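Side-chain contacts in beta-lactamase (Klebsiella pneumoniae, PDB 6KBY), which probably hydrolyses beta-lactam antibiotics to substituted beta-amino acids as a class C serine enzyme, here with adenosine monophosphate bound in its pocket: residues A[182-185]-A[186-190]; A[39-43]-A[44-48]; A[135-138]-A[139-143]; A[21-24]-A[25-28]. All coordinates share one frame; numbering follows the deposited sequence.

Interaction 1. Residues A[182-185]-A[186-190]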
loop_
_atom_site.group_PDB
_atom_site.type_symbol
_atom_site.label_atom_id
_atom_site.label_comp_id
_atom_site.label_asym_id
_atom_site.label_seq_id
_atom_site.Cartn_x
_atom_site.Cartn_y
_atom_site.Cartn_z
ATOM N N LYS A 182 -11.666 12.784 -5.246
ATOM C CA LYS A 182 -12.019 14.192 -5.109
ATOM C C LYS A 182 -11.398 14.858 -3.893
ATOM O O LYS A 182 -11.168 16.071 -3.924
ATOM C CB LYS A 182 -13.540 14.380 -5.058
ATOM C CG LYS A 182 -14.264 13.919 -6.301
ATOM C CD LYS A 182 -14.016 14.856 -7.462
ATOM C CE LYS A 182 -14.747 14.362 -8.691
ATOM N NZ LYS A 182 -14.645 15.317 -9.824
ATOM N N THR A 183 -11.111 14.111 -2.823
ATOM C CA THR A 183 -10.517 14.690 -1.620
ATOM C C THR A 183 -9.067 14.268 -1.410
ATOM O O THR A 183 -8.175 15.121 -1.406
ATOM C CB THR A 183 -11.363 14.400 -0.371
ATOM O OG1 THR A 183 -12.629 15.057 -0.501
ATOM C CG2 THR A 183 -10.661 14.923 0.881
ATOM N N LEU A 184 -8.796 12.971 -1.249
ATOM C CA LEU A 184 -7.494 12.550 -0.737
ATOM C C LEU A 184 -6.383 12.755 -1.760
ATOM O O LEU A 184 -5.396 13.451 -1.488
ATOM C CB LEU A 184 -7.542 11.100 -0.266
ATOM C CG LEU A 184 -6.200 10.622 0.298
ATOM C CD1 LEU A 184 -5.784 11.425 1.517
ATOM C CD2 LEU A 184 -6.213 9.136 0.610
ATOM N N LEU A 185 -6.504 12.135 -2.933
ATOM C CA LEU A 185 -5.446 12.281 -3.928
ATOM C C LEU A 185 -5.232 13.731 -4.344
ATOM O O LEU A 185 -4.064 14.147 -4.438
ATOM C CB LEU A 185 -5.678 11.342 -5.123
ATOM C CG LEU A 185 -5.716 9.848 -4.784
ATOM C CD1 LEU A 185 -6.163 9.039 -5.985
ATOM C CD2 LEU A 185 -4.359 9.365 -4.279
ATOM N N PRO A 186 -6.270 14.542 -4.587
ATOM C CA PRO A 186 -6.008 15.958 -4.890
ATOM C C PRO A 186 -5.274 16.694 -3.782
ATOM O O PRO A 186 -4.350 17.461 -4.073
ATOM C CB PRO A 186 -7.410 16.525 -5.151
ATOM C CG PRO A 186 -8.183 15.354 -5.654
ATOM C CD PRO A 186 -7.678 14.188 -4.844
ATOM N N GLN A 187 -5.651 16.478 -2.519
ATOM C CA GLN A 187 -4.976 17.162 -1.415
ATOM C C GLN A 187 -3.521 16.724 -1.282
ATOM O O GLN A 187 -2.681 17.500 -0.802
ATOM C CB GLN A 187 -5.718 16.934 -0.096
ATOM C CG GLN A 187 -6.997 17.744 0.081
ATOM C CD GLN A 187 -7.457 17.780 1.531
ATOM O OE1 GLN A 187 -6.641 17.819 2.454
ATOM N NE2 GLN A 187 -8.769 17.767 1.739
ATOM N N LEU A 188 -3.204 15.493 -1.686
ATOM C CA LEU A 188 -1.826 15.022 -1.698
ATOM C C LEU A 188 -1.063 15.458 -2.940
ATOM O O LEU A 188 0.128 15.156 -3.054
ATOM C CB LEU A 188 -1.793 13.498 -1.582
ATOM C CG LEU A 188 -2.362 12.920 -0.284
ATOM C CD1 LEU A 188 -2.485 11.413 -0.388
ATOM C CD2 LEU A 188 -1.489 13.305 0.898
ATOM N N GLY A 189 -1.711 16.156 -3.872
ATOM C CA GLY A 189 -1.035 16.549 -5.089
ATOM C C GLY A 189 -0.761 15.409 -6.037
ATOM O O GLY A 189 0.135 15.510 -6.876
ATOM N N MET A 190 -1.515 14.317 -5.927
ATOM C CA MET A 190 -1.300 13.127 -6.745
ATOM C C MET A 190 -2.310 13.152 -7.887
ATOM O O MET A 190 -3.369 12.525 -7.844
ATOM C CB MET A 190 -1.399 11.875 -5.878
ATOM C CG MET A 190 -0.290 11.811 -4.833
ATOM S SD MET A 190 -0.508 10.502 -3.626
ATOM C CE MET A 190 -0.172 9.056 -4.634
#
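Lys182 meets the second half of the turn through its carbonyl: Lys182 O lies 3.5 Å from CG of Pro186, whose ring nitrogen has no hydrogen to give back to the preceding turn, and the helix kinks there. One residue on, Thr183 O accepts the N-H of Gln187, and the two side chains run side by side in the same direction, Thr183 CG2 resting 3.5 Å from Gln187 NE2. With Thr183 CG2 anti to its own backbone N (OG1 at chi1 -65°), the methyl rather than the hydroxyl faces the amide. Leu184 uses both its carbonyl and its side chain on Leu188: Leu184 O receives Leu188 N at 3.0 Å, while the CD1 methyls of Leu184 and Leu188 meet at 3.8 Å as the side chains cross at a slant. Leu185 O takes Met190 N at 3.0 Å and Pro186 O takes Gly189 N; with Gly189 at positive phi (72°), these two bonds make a Schellman motif that closes the helix. Beyond it Met190 bends at chi3 and brings SD to 4.1 Å from Leu185 CD2. This end of helix 176-187 packs its leucines against Met256 and Leu260 of helix 255-262 and against Thr79 and Phe76 of helix 72-86, while Leu188 and Met190 reach Tyr240 of helix 234-244.

Interaction 2. Residues A[39-43]-A[44-48]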
loop_
_atom_site.group_PDB
_atom_site.type_symbol
_atom_site.label_atom_id
_atom_site.label_comp_id
_atom_site.label_asym_id
_atom_site.label_seq_id
_atom_site.Cartn_x
_atom_site.Cartn_y
_atom_site.Cartn_z
ATOM N N VAL A 39 13.424 6.855 -6.345
ATOM C CA VAL A 39 14.197 6.935 -5.110
ATOM C C VAL A 39 14.228 8.386 -4.651
ATOM O O VAL A 39 14.418 9.298 -5.465
ATOM C CB VAL A 39 15.641 6.426 -5.333
ATOM C CG1 VAL A 39 16.501 6.630 -4.098
ATOM C CG2 VAL A 39 15.635 4.962 -5.747
ATOM N N THR A 40 14.055 8.604 -3.352
ATOM C CA THR A 40 14.319 9.903 -2.747
ATOM C C THR A 40 15.381 9.762 -1.665
ATOM O O THR A 40 15.360 8.812 -0.875
ATOM C CB THR A 40 13.040 10.567 -2.192
ATOM O OG1 THR A 40 13.344 11.902 -1.770
ATOM C CG2 THR A 40 12.453 9.792 -1.010
ATOM N N VAL A 41 16.326 10.698 -1.658
ATOM C CA VAL A 41 17.330 10.803 -0.602
ATOM C C VAL A 41 17.924 12.201 -0.672
ATOM O O VAL A 41 18.077 12.767 -1.758
ATOM C CB VAL A 41 18.412 9.698 -0.709
ATOM C CG1 VAL A 41 19.112 9.744 -2.063
ATOM C CG2 VAL A 41 19.425 9.822 0.418
ATOM N N ASN A 42 18.243 12.768 0.496
ATOM C CA ASN A 42 18.836 14.102 0.582
ATOM C C ASN A 42 17.934 15.162 -0.049
ATOM O O ASN A 42 18.411 16.177 -0.565
ATOM C CB ASN A 42 20.249 14.134 -0.013
ATOM C CG ASN A 42 21.040 15.360 0.409
ATOM O OD1 ASN A 42 20.890 15.865 1.522
ATOM N ND2 ASN A 42 21.888 15.850 -0.493
ATOM N N GLY A 43 16.624 14.938 -0.011
ATOM C CA GLY A 43 15.679 15.869 -0.592
ATOM C C GLY A 43 15.597 15.847 -2.100
ATOM O O GLY A 43 14.883 16.676 -2.675
ATOM N N LYS A 44 16.294 14.926 -2.755
ATOM C CA LYS A 44 16.349 14.840 -4.206
ATOM C C LYS A 44 15.590 13.604 -4.664
ATOM O O LYS A 44 15.578 12.573 -3.981
ATOM C CB LYS A 44 17.795 14.717 -4.693
ATOM C CG LYS A 44 18.767 15.685 -4.045
ATOM C CD LYS A 44 18.399 17.120 -4.339
ATOM C CE LYS A 44 19.469 18.073 -3.819
ATOM N NZ LYS A 44 20.805 17.784 -4.413
ATOM N N ASN A 45 14.974 13.701 -5.839
ATOM C CA ASN A 45 14.127 12.644 -6.368
ATOM C C ASN A 45 14.693 12.145 -7.686
ATOM O O ASN A 45 15.065 12.945 -8.554
ATOM C CB ASN A 45 12.701 13.156 -6.563
ATOM C CG ASN A 45 12.036 13.509 -5.248
ATOM O OD1 ASN A 45 12.365 12.951 -4.200
ATOM N ND2 ASN A 45 11.096 14.438 -5.296
ATOM N N TYR A 46 14.750 10.825 -7.832
ATOM C CA TYR A 46 15.318 10.187 -9.008
ATOM C C TYR A 46 14.320 9.166 -9.520
ATOM O O TYR A 46 13.808 8.355 -8.740
ATOM C CB TYR A 46 16.616 9.485 -8.626
ATOM C CG TYR A 46 17.584 10.384 -7.899
ATOM C CD1 TYR A 46 18.342 11.315 -8.592
ATOM C CD2 TYR A 46 17.748 10.307 -6.523
ATOM C CE1 TYR A 46 19.236 12.148 -7.937
ATOM C CE2 TYR A 46 18.645 11.140 -5.856
ATOM C CZ TYR A 46 19.384 12.059 -6.575
ATOM O OH TYR A 46 20.286 12.895 -5.953
ATOM N N ILE A 47 14.029 9.209 -10.814
ATOM C CA ILE A 47 13.069 8.304 -11.438
ATOM C C ILE A 47 13.789 7.569 -12.554
ATOM O O ILE A 47 14.359 8.210 -13.445
ATOM C CB ILE A 47 11.875 9.072 -12.036
ATOM C CG1 ILE A 47 11.293 10.090 -11.050
ATOM C CG2 ILE A 47 10.827 8.085 -12.560
ATOM C CD1 ILE A 47 10.491 9.492 -9.944
ATOM N N TYR A 48 13.736 6.241 -12.531
ATOM C CA TYR A 48 14.388 5.406 -13.534
ATOM C C TYR A 48 13.342 4.510 -14.180
ATOM O O TYR A 48 12.632 3.776 -13.482
ATOM C CB TYR A 48 15.503 4.576 -12.894
ATOM C CG TYR A 48 16.518 5.451 -12.190
ATOM C CD1 TYR A 48 17.373 6.263 -12.920
ATOM C CD2 TYR A 48 16.605 5.494 -10.804
ATOM C CE1 TYR A 48 18.294 7.085 -12.294
ATOM C CE2 TYR A 48 17.533 6.317 -10.166
ATOM C CZ TYR A 48 18.369 7.104 -10.922
ATOM O OH TYR A 48 19.292 7.923 -10.305
HETATM O O HOH W 1 20.615 12.761 -3.329
HETATM O O HOH W 2 22.141 15.172 -3.256
#
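Lys44 O is approached by three groups of the opposite strand: Val41 N donates to it at 3.1 Å in the carbonyl plane, Thr40 CA sends a C-H toward it, and Thr40 OG1 lies at 3.2 Å. Thr40 OG1 is also 2.8 Å from Asn45 OD1, so the hydroxyl has two acceptors near it. Thr40 carries OG1 anti to its backbone N (chi1 -173°), which turns the hydroxyl along the Asn45 side chain; the two lie side by side, pointing the same way, in a non-hydrogen-bonded pair. Val39 with Tyr46 and Val41 with Lys44 are the hydrogen-bonded pairs, the former tied by Tyr46 N to Val39 O at 2.8 Å. A type I' turn, Val41 to Lys44, joins the strands, with Asn42 and Gly43 at positive phi. On the face of Val39 and Val41, Val41 CG1 meets the edge of the Tyr46 ring, 4.1 Å from CE2. A water in the ring plane links Tyr46 OH to Val41 O, and another joins Asn42 ND2 to Lys44 NZ across the turn. The hairpin forms one edge of the large antiparallel sheet, strand 44-50 outermost: the Thr40 backbone bonds to that of Gly341 in strand 340-346, Val41 and Tyr46 touch Ile15 of helix 11-30, and on the other face Asn45 ND2 is held by Gln242 of helix 234-244.

Interaction 3. Residues A[135-138]-A[139-143]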
loop_
_atom_site.group_PDB
_atom_site.type_symbol
_atom_site.label_atom_id
_atom_site.label_comp_id
_atom_site.label_asym_id
_atom_site.label_seq_id
_atom_site.Cartn_x
_atom_site.Cartn_y
_atom_site.Cartn_z
ATOM N N THR A 135 -26.319 -5.841 -1.015
ATOM C CA THR A 135 -27.247 -6.748 -0.346
ATOM C C THR A 135 -26.558 -8.055 0.028
ATOM O O THR A 135 -26.643 -8.513 1.175
ATOM C CB THR A 135 -28.452 -7.018 -1.251
ATOM O OG1 THR A 135 -29.153 -5.792 -1.492
ATOM C CG2 THR A 135 -29.397 -8.025 -0.605
ATOM N N GLN A 136 -25.869 -8.670 -0.935
ATOM C CA GLN A 136 -25.158 -9.914 -0.667
ATOM C C GLN A 136 -24.020 -9.698 0.322
ATOM O O GLN A 136 -23.757 -10.559 1.172
ATOM C CB GLN A 136 -24.625 -10.487 -1.976
ATOM C CG GLN A 136 -25.726 -10.825 -2.968
ATOM C CD GLN A 136 -25.208 -10.984 -4.382
ATOM O OE1 GLN A 136 -24.161 -10.442 -4.738
ATOM N NE2 GLN A 136 -25.943 -11.729 -5.199
ATOM N N LEU A 137 -23.331 -8.560 0.222
ATOM C CA LEU A 137 -22.240 -8.265 1.146
ATOM C C LEU A 137 -22.747 -8.190 2.577
ATOM O O LEU A 137 -22.172 -8.800 3.487
ATOM C CB LEU A 137 -21.575 -6.946 0.754
ATOM C CG LEU A 137 -20.519 -6.397 1.718
ATOM C CD1 LEU A 137 -19.291 -7.296 1.741
ATOM C CD2 LEU A 137 -20.141 -4.965 1.360
ATOM N N MET A 138 -23.828 -7.437 2.795
ATOM C CA MET A 138 -24.353 -7.281 4.147
ATOM C C MET A 138 -24.880 -8.600 4.699
ATOM O O MET A 138 -24.751 -8.866 5.897
ATOM C CB MET A 138 -25.429 -6.195 4.182
ATOM C CG MET A 138 -24.895 -4.792 3.943
ATOM S SD MET A 138 -23.717 -4.261 5.207
ATOM C CE MET A 138 -23.187 -2.692 4.520
ATOM N N ALA A 139 -25.471 -9.440 3.846
ATOM C CA ALA A 139 -25.926 -10.749 4.308
ATOM C C ALA A 139 -24.754 -11.603 4.774
ATOM O O ALA A 139 -24.836 -12.279 5.807
ATOM C CB ALA A 139 -26.710 -11.456 3.200
ATOM N N TYR A 140 -23.646 -11.569 4.033
ATOM C CA TYR A 140 -22.456 -12.306 4.441
ATOM C C TYR A 140 -21.916 -11.777 5.763
ATOM O O TYR A 140 -21.621 -12.549 6.682
ATOM C CB TYR A 140 -21.390 -12.216 3.346
ATOM C CG TYR A 140 -20.071 -12.834 3.745
ATOM C CD1 TYR A 140 -19.910 -14.210 3.760
ATOM C CD2 TYR A 140 -18.987 -12.044 4.116
ATOM C CE1 TYR A 140 -18.714 -14.785 4.134
ATOM C CE2 TYR A 140 -17.783 -12.613 4.491
ATOM C CZ TYR A 140 -17.654 -13.985 4.499
ATOM O OH TYR A 140 -16.463 -14.567 4.874
ATOM N N LEU A 141 -21.786 -10.453 5.876
ATOM C CA LEU A 141 -21.212 -9.865 7.080
ATOM C C LEU A 141 -22.088 -10.103 8.302
ATOM O O LEU A 141 -21.564 -10.292 9.405
ATOM C CB LEU A 141 -20.959 -8.376 6.862
ATOM C CG LEU A 141 -19.923 -8.027 5.794
ATOM C CD1 LEU A 141 -19.871 -6.523 5.603
ATOM C CD2 LEU A 141 -18.550 -8.577 6.156
ATOM N N LYS A 142 -23.416 -10.119 8.130
ATOM C CA LYS A 142 -24.308 -10.414 9.250
ATOM C C LYS A 142 -24.189 -11.859 9.713
ATOM O O LYS A 142 -24.429 -12.150 10.891
ATOM C CB LYS A 142 -25.763 -10.126 8.873
ATOM C CG LYS A 142 -26.124 -8.658 8.771
ATOM C CD LYS A 142 -27.584 -8.492 8.375
ATOM C CE LYS A 142 -27.871 -7.094 7.863
ATOM N NZ LYS A 142 -29.254 -6.989 7.319
ATOM N N ALA A 143 -23.847 -12.777 8.813
ATOM C CA ALA A 143 -23.756 -14.193 9.145
ATOM C C ALA A 143 -22.359 -14.615 9.580
ATOM O O ALA A 143 -22.191 -15.730 10.090
ATOM C CB ALA A 143 -24.198 -15.041 7.947
#
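The short helix 134-143 is knit by consecutive i to i+4 bonds, and its buried side is formed by Leu137 and Leu141, one turn apart. Leu137 O takes the N-H of Leu141 at 2.9 Å, nearly straight (164°) and in the carbonyl plane. Above this bond the two side chains cross at a slant, Leu137 CG lying 3.9 Å from Leu141 CD1. Different first torsions bring the two together: Leu137 sends CG anti to its backbone N (173°), whereas Leu141 holds its CG beside the N (-64°), where it also rests 3.3 Å from Leu137 O. Met138 folds back at chi2, and its SD only grazes Leu141 CD1 at 4.5 Å. Its carbonyl does more: Met138 O accepts Lys142 N and is flanked by the start of that extended side chain, Lys142 CG coming to 3.2 Å. Near the beginning of the helix the amide of Gln136 turns to the residues just before it, OE1 accepting the N-H of Lys132. The side chains of this helix pack on loop residues: Leu137 on Met127, a residue of the nucleotide pocket, Met138 on Glu102, and Tyr140 on Gln124 and Ile131, with the side chain of Leu137 about 10 Å from the bound adenosine monophosphate.

Interaction 4. Residues A[21-24]-A[25-28]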
loop_
_atom_site.group_PDB
_atom_site.type_symbol
_atom_site.label_atom_id
_atom_site.label_comp_id
_atom_site.label_asym_id
_atom_site.label_seq_id
_atom_site.Cartn_x
_atom_site.Cartn_y
_atom_site.Cartn_z
ATOM N N ASP A 21 22.045 -1.747 -12.061
ATOM C CA ASP A 21 22.741 -3.017 -11.891
ATOM C C ASP A 21 21.888 -4.067 -11.202
ATOM O O ASP A 21 22.158 -5.262 -11.361
ATOM C CB ASP A 21 24.043 -2.823 -11.117
ATOM C CG ASP A 21 25.127 -2.146 -11.943
ATOM O OD1 ASP A 21 24.905 -1.891 -13.147
ATOM O OD2 ASP A 21 26.204 -1.862 -11.377
ATOM N N LEU A 22 20.890 -3.652 -10.418
ATOM C CA LEU A 22 19.962 -4.592 -9.803
ATOM C C LEU A 22 18.718 -4.821 -10.653
ATOM O O LEU A 22 18.224 -5.951 -10.735
ATOM C CB LEU A 22 19.545 -4.094 -8.417
ATOM C CG LEU A 22 20.683 -4.098 -7.399
ATOM C CD1 LEU A 22 20.341 -3.241 -6.191
ATOM C CD2 LEU A 22 20.997 -5.515 -6.961
ATOM N N ILE A 23 18.195 -3.770 -11.284
ATOM C CA ILE A 23 16.920 -3.879 -11.988
ATOM C C ILE A 23 17.069 -4.611 -13.313
ATOM O O ILE A 23 16.195 -5.397 -13.689
ATOM C CB ILE A 23 16.286 -2.488 -12.159
ATOM C CG1 ILE A 23 15.898 -1.914 -10.791
ATOM C CG2 ILE A 23 15.082 -2.540 -13.101
ATOM C CD1 ILE A 23 14.816 -2.709 -10.059
ATOM N N GLN A 24 18.144 -4.360 -14.064
ATOM C CA GLN A 24 18.272 -5.035 -15.356
ATOM C C GLN A 24 18.329 -6.549 -15.219
ATOM O O GLN A 24 17.567 -7.239 -15.921
ATOM C CB GLN A 24 19.409 -4.435 -16.186
ATOM C CG GLN A 24 19.109 -3.028 -16.640
ATOM C CD GLN A 24 20.201 -2.474 -17.520
ATOM O OE1 GLN A 24 21.376 -2.801 -17.345
ATOM N NE2 GLN A 24 19.822 -1.650 -18.488
ATOM N N PRO A 25 19.161 -7.132 -14.354
ATOM C CA PRO A 25 19.106 -8.594 -14.195
ATOM C C PRO A 25 17.785 -9.081 -13.626
ATOM O O PRO A 25 17.296 -10.144 -14.030
ATOM C CB PRO A 25 20.299 -8.896 -13.273
ATOM C CG PRO A 25 21.212 -7.702 -13.429
ATOM C CD PRO A 25 20.278 -6.543 -13.590
ATOM N N LEU A 26 17.189 -8.325 -12.699
ATOM C CA LEU A 26 15.883 -8.684 -12.155
ATOM C C LEU A 26 14.847 -8.823 -13.267
ATOM O O LEU A 26 14.083 -9.800 -13.311
ATOM C CB LEU A 26 15.448 -7.615 -11.153
ATOM C CG LEU A 26 14.089 -7.836 -10.493
ATOM C CD1 LEU A 26 14.184 -8.888 -9.401
ATOM C CD2 LEU A 26 13.558 -6.522 -9.940
ATOM N N MET A 27 14.803 -7.849 -14.172
ATOM C CA MET A 27 13.815 -7.888 -15.244
ATOM C C MET A 27 14.120 -8.997 -16.239
ATOM O O MET A 27 13.199 -9.639 -16.766
ATOM C CB MET A 27 13.770 -6.542 -15.961
ATOM C CG MET A 27 13.218 -5.435 -15.094
ATOM S SD MET A 27 13.190 -3.818 -15.897
ATOM C CE MET A 27 12.015 -4.103 -17.224
ATOM N N GLN A 28 15.405 -9.227 -16.522
ATOM C CA GLN A 28 15.796 -10.284 -17.443
ATOM C C GLN A 28 15.346 -11.643 -16.918
ATOM O O GLN A 28 14.633 -12.390 -17.601
ATOM C CB GLN A 28 17.317 -10.243 -17.647
ATOM C CG GLN A 28 17.824 -10.955 -18.902
ATOM C CD GLN A 28 17.532 -12.436 -18.899
ATOM O OE1 GLN A 28 17.906 -13.160 -17.973
ATOM N NE2 GLN A 28 16.850 -12.894 -19.933
#
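Ile23 sets its CG1 branch beside its backbone N (chi1 -66°) and thereby CG2 anti to it, giving the side chain two separate contacts along the helix. CG2 faces the next turn, where Met27, extended through chi2 and bent at chi3 (65°), brings its sulfur against this methyl: Ile23 CG2 and Met27 SD are 3.6 Å apart. The other branch ends at CD1, which meets Leu26 CD2 at 4.0 Å; both partners cross the isoleucine at a slant. The backbone beneath is joined by Met27 N to Ile23 O, 2.9 Å and 161° at the hydrogen. Gln28 N likewise bonds to Gln24 O at 3.0 Å. The helix kinks at Pro25, which has no N-H for Asp21 O, and its ring occupies that place, with Pro25 CD 3.2 Å from Asp21 O. The following bond, Leu26 N to Leu22 O, is longer at 3.3 Å. Ile23, Leu26 and Met27 all touch Met35 of strand 34-41, and Leu22 lies on Val358 and Ile362 of helix 352-364. The arrangement is that of a proline-kinked amphipathic helix, with its apolar face on the sheet and on helix 352-364, and Asp21, Gln24, Pro25 and Gln28 exposed.

How the interactions relate
Three of the four contacts lie along helices, and interaction 2 is a hairpin whose polar side chains and waters supplement the strand bonds. Interactions 1 and 4 both contain a proline kink, but only interaction 1 ends its helix there, in a Schellman turn; residues 21-28 continue helically. Interaction 3 is unkinked and packs on loops, its centre about 46 Å from those of interactions 2 and 4, across the chain's centre. Helix 11-30 packs on both hairpin strands, and the nearest atoms of interactions 2 and 4 are about 7 Å apart. Helix 234-244 touches both interactions 1 and 2. All are partly buried; from centre to centre, interaction 1 lies nearest the middle of the chain (about 16 Å) and interaction 3 farthest out (about 26 Å).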